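Long-range contact in alkyltransferase-like protein 1 (Schizosaccharomyces pombe, PDB 3GX4), which recognises DNA damage by binding O6-alkylguanine lesions, bending the DNA and flipping the damaged base into a pocket, presenting the lesion to nucleotide excision repair: residues Val54-Val59 with Glu75-Asp80. Sequence-based numbering, arbitrary orientation.
Sequences VPWHRV and EQRQKD
His57 and Gln78 bring the two backbones closest, with their CA atoms 5.1 Å apart, where a short 3-10 turn meets the first turn of helix 76-82. The turn lies in the sequence Pro55-Trp56-His57-Arg58. This is the counterpart of the PCHR active-site motif of O6-alkylguanine-DNA alkyltransferases, with Trp56 in place of the alkyl-accepting cysteine. Gln78 carries the contact. Its CG is anti to the backbone N (chi1 -163°) and the chain stays extended beyond it, which takes the amide out to the carbonyls of the turn and of Val59 just after it. Gln78 NE2 donates to two of them: His57 O at 2.9 Å, in a nearly straight bond (175°), and Val59 O at 2.7 Å, in a more bent one (147°). Both acceptors lie in the amide plane, although NE2 sits above each carbonyl plane. The other end of the amide, OE1, accepts from Arg69, which probes the electrostatic potential of the flipped base. Together these bonds hold the amide in its orientation. Gln78 thus links this turn to that arginine and probably helps to position it. With an alanine in place of Gln78, the carbonyls of His57 and Val59 would probably lose this donor and Arg69 would be likely to turn more freely. Trp56 O makes a hydrogen bond to a bound modified group, probably the flipped alkylguanine, and Val59 O a weak one. The aliphatic part of Gln78 packs as well. Its CG lies 3.9 Å from His57 CB. The Trp56 and Gln78 side chains run past each other, pointing opposite ways. Trp56 CZ3 comes within 4.0 Å of Gln78 CA. Exposed Arg77 brings CD obliquely to the ring, 4.2 Å from Trp56 CH2.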
ATOM      1  N   VAL A  54      -5.647   8.571   5.373  1.00 45.62           N
ATOM      2  CA  VAL A  54      -4.484   8.194   4.615  1.00 42.61           C
ATOM      3  C   VAL A  54      -4.826   6.979   3.750  1.00 39.92           C
ATOM      4  O   VAL A  54      -5.370   5.967   4.294  1.00 40.78           O
ATOM      5  CB  VAL A  54      -3.225   7.920   5.565  1.00 44.21           C
ATOM      6  CG1 VAL A  54      -1.851   8.001   4.793  1.00 44.01           C
ATOM      7  CG2 VAL A  54      -3.224   8.883   6.664  1.00 39.02           C
ATOM      8  N   PRO A  55      -4.480   7.069   2.434  1.00 35.79           N
ATOM      9  CA  PRO A  55      -4.862   6.144   1.409  1.00 33.63           C
ATOM     10  C   PRO A  55      -4.139   4.795   1.575  1.00 34.95           C
ATOM     11  O   PRO A  55      -3.512   4.303   0.601  1.00 34.55           O
ATOM     12  CB  PRO A  55      -4.304   6.775   0.188  1.00 31.00           C
ATOM     13  CG  PRO A  55      -3.569   7.902   0.555  1.00 31.25           C
ATOM     14  CD  PRO A  55      -3.631   8.157   1.914  1.00 35.01           C
ATOM     15  N   TRP A  56      -4.135   4.199   2.782  1.00 33.52           N
ATOM     16  CA  TRP A  56      -3.353   2.987   2.942  1.00 32.15           C
ATOM     17  C   TRP A  56      -3.579   1.907   1.783  1.00 32.97           C
ATOM     18  O   TRP A  56      -2.756   0.929   1.573  1.00 28.88           O
ATOM     19  CB  TRP A  56      -3.717   2.333   4.270  1.00 32.25           C
ATOM     20  CG  TRP A  56      -5.075   2.253   4.423  1.00 29.97           C
ATOM     21  CD1 TRP A  56      -5.855   3.232   4.911  1.00 36.77           C
ATOM     22  CD2 TRP A  56      -5.939   1.241   3.936  1.00 35.51           C
ATOM     23  NE1 TRP A  56      -7.201   2.871   4.850  1.00 42.96           N
ATOM     24  CE2 TRP A  56      -7.278   1.621   4.287  1.00 41.13           C
ATOM     25  CE3 TRP A  56      -5.752   0.055   3.237  1.00 32.05           C
ATOM     26  CZ2 TRP A  56      -8.403   0.824   3.998  1.00 32.46           C
ATOM     27  CZ3 TRP A  56      -6.911  -0.750   2.979  1.00 35.15           C
ATOM     28  CH2 TRP A  56      -8.188  -0.344   3.359  1.00 30.21           C
ATOM     29  N   HIS A  57      -4.760   2.006   1.140  1.00 33.11           N
ATOM     30  CA  HIS A  57      -5.165   1.026   0.132  1.00 32.32           C
ATOM     31  C   HIS A  57      -4.360   1.207  -1.144  1.00 31.43           C
ATOM     32  O   HIS A  57      -4.474   0.309  -2.010  1.00 30.81           O
ATOM     33  CB  HIS A  57      -6.634   1.233  -0.306  1.00 33.77           C
ATOM     34  CG  HIS A  57      -6.993   2.655  -0.629  1.00 34.45           C
ATOM     35  ND1 HIS A  57      -7.030   3.659   0.329  1.00 38.48           N
ATOM     36  CD2 HIS A  57      -7.347   3.242  -1.790  1.00 33.97           C
ATOM     37  CE1 HIS A  57      -7.445   4.779  -0.232  1.00 34.11           C
ATOM     38  NE2 HIS A  57      -7.672   4.550  -1.509  1.00 30.22           N
ATOM     39  N   ARG A  58      -3.605   2.327  -1.294  1.00 27.22           N
ATOM     40  CA  ARG A  58      -2.729   2.523  -2.457  1.00 26.14           C
ATOM     41  C   ARG A  58      -1.308   1.967  -2.307  1.00 25.31           C
ATOM     42  O   ARG A  58      -0.344   2.125  -3.198  1.00 24.50           O
ATOM     43  CB  ARG A  58      -2.650   3.991  -2.780  1.00 26.93           C
ATOM     44  CG  ARG A  58      -3.975   4.545  -2.811  1.00 30.09           C
ATOM     45  CD  ARG A  58      -3.942   5.384  -3.961  1.00 36.39           C
ATOM     46  NE  ARG A  58      -3.898   6.772  -3.498  1.00 37.09           N
ATOM     47  CZ  ARG A  58      -4.951   7.512  -3.105  1.00 32.49           C
ATOM     48  NH1 ARG A  58      -6.198   6.981  -3.036  1.00 20.82           N
ATOM     49  NH2 ARG A  58      -4.667   8.798  -2.759  1.00 28.63           N
ATOM     50  N   VAL A  59      -1.210   1.260  -1.207  1.00 22.71           N
ATOM     51  CA  VAL A  59       0.008   0.605  -0.899  1.00 24.40           C
ATOM     52  C   VAL A  59      -0.063  -0.867  -1.052  1.00 24.84           C
ATOM     53  O   VAL A  59      -0.848  -1.460  -0.347  1.00 28.23           O
ATOM     54  CB  VAL A  59       0.537   0.892   0.479  1.00 21.73           C
ATOM     55  CG1 VAL A  59       2.049   0.502   0.497  1.00 24.02           C
ATOM     56  CG2 VAL A  59       0.420   2.374   0.757  1.00 22.31           C
ATOM     57  N   GLU A  75      -8.770  -7.297   4.127  1.00 36.22           N
ATOM     58  CA  GLU A  75      -8.123  -6.846   2.723  1.00 35.81           C
ATOM     59  C   GLU A  75      -8.852  -7.226   1.301  1.00 38.21           C
ATOM     60  O   GLU A  75      -8.366  -6.891   0.165  1.00 35.78           O
ATOM     61  CB  GLU A  75      -6.935  -7.686   2.503  1.00 36.16           C
ATOM     62  CG  GLU A  75      -7.067  -8.674   1.287  1.00 37.37           C
ATOM     63  CD  GLU A  75      -6.456 -10.133   1.569  1.00 52.74           C
ATOM     64  OE1 GLU A  75      -6.370 -11.001   0.578  1.00 52.72           O
ATOM     65  OE2 GLU A  75      -6.138 -10.436   2.790  1.00 53.64           O
ATOM     66  N   GLN A  76      -9.999  -7.979   1.362  1.00 38.12           N
ATOM     67  CA  GLN A  76     -11.057  -7.736   0.371  1.00 37.73           C
ATOM     68  C   GLN A  76     -11.231  -6.211   0.338  1.00 36.69           C
ATOM     69  O   GLN A  76     -11.286  -5.524  -0.713  1.00 35.89           O
ATOM     70  CB  GLN A  76     -12.382  -8.362   0.817  1.00 38.65           C
ATOM     71  CG  GLN A  76     -13.609  -8.286  -0.174  1.00 38.73           C
ATOM     72  CD  GLN A  76     -13.289  -8.903  -1.513  1.00 42.22           C
ATOM     73  OE1 GLN A  76     -13.367  -8.244  -2.527  1.00 47.34           O
ATOM     74  NE2 GLN A  76     -12.834 -10.138  -1.508  1.00 39.05           N
ATOM     75  N   ARG A  77     -11.238  -5.699   1.537  1.00 34.46           N
ATOM     76  CA  ARG A  77     -11.414  -4.318   1.653  1.00 35.72           C
ATOM     77  C   ARG A  77     -10.551  -3.450   0.840  1.00 35.03           C
ATOM     78  O   ARG A  77     -11.124  -2.453   0.267  1.00 35.15           O
ATOM     79  CB  ARG A  77     -11.306  -3.823   3.065  1.00 36.82           C
ATOM     80  CG  ARG A  77     -12.067  -2.525   3.172  1.00 38.38           C
ATOM     81  CD  ARG A  77     -11.881  -1.996   4.541  1.00 45.91           C
ATOM     82  NE  ARG A  77     -11.849  -3.137   5.448  1.00 52.84           N
ATOM     83  CZ  ARG A  77     -12.856  -3.472   6.268  1.00 55.22           C
ATOM     84  NH1 ARG A  77     -13.980  -2.719   6.296  1.00 58.94           N
ATOM     85  NH2 ARG A  77     -12.729  -4.532   7.089  1.00 50.59           N
ATOM     86  N   GLN A  78      -9.230  -3.776   0.791  1.00 33.64           N
ATOM     87  CA  GLN A  78      -8.293  -3.013  -0.076  1.00 30.56           C
ATOM     88  C   GLN A  78      -8.709  -3.056  -1.520  1.00 31.72           C
ATOM     89  O   GLN A  78      -8.736  -2.011  -2.204  1.00 32.84           O
ATOM     90  CB  GLN A  78      -6.923  -3.611  -0.074  1.00 30.44           C
ATOM     91  CG  GLN A  78      -5.874  -2.628  -0.595  1.00 30.54           C
ATOM     92  CD  GLN A  78      -4.395  -2.919  -0.239  1.00 30.28           C
ATOM     93  OE1 GLN A  78      -4.084  -3.945   0.342  1.00 39.43           O
ATOM     94  NE2 GLN A  78      -3.503  -2.024  -0.592  1.00 28.95           N
ATOM     95  N   LYS A  79      -9.009  -4.255  -2.056  1.00 31.71           N
ATOM     96  CA  LYS A  79      -9.402  -4.325  -3.480  1.00 29.75           C
ATOM     97  C   LYS A  79     -10.703  -3.514  -3.728  1.00 33.11           C
ATOM     98  O   LYS A  79     -10.813  -2.848  -4.767  1.00 33.06           O
ATOM     99  CB  LYS A  79      -9.636  -5.783  -3.854  1.00 28.58           C
ATOM    100  CG  LYS A  79     -10.819  -5.975  -4.766  1.00 25.65           C
ATOM    101  CD  LYS A  79     -10.813  -7.229  -5.538  1.00 28.57           C
ATOM    102  CE  LYS A  79     -11.921  -7.092  -6.625  1.00 37.92           C
ATOM    103  NZ  LYS A  79     -13.341  -6.828  -6.079  1.00 41.46           N
ATOM    104  N   ASP A  80     -11.688  -3.584  -2.797  1.00 35.01           N
ATOM    105  CA  ASP A  80     -12.997  -3.120  -3.140  1.00 38.86           C
ATOM    106  C   ASP A  80     -12.835  -1.668  -3.293  1.00 40.99           C
ATOM    107  O   ASP A  80     -13.738  -0.947  -3.865  1.00 40.11           O
ATOM    108  CB  ASP A  80     -13.991  -3.383  -2.033  1.00 40.41           C
ATOM    109  CG  ASP A  80     -14.282  -4.831  -1.901  1.00 42.93           C
ATOM    110  OD1 ASP A  80     -13.856  -5.533  -2.884  1.00 46.56           O
ATOM    111  OD2 ASP A  80     -14.856  -5.268  -0.867  1.00 34.00           O
TER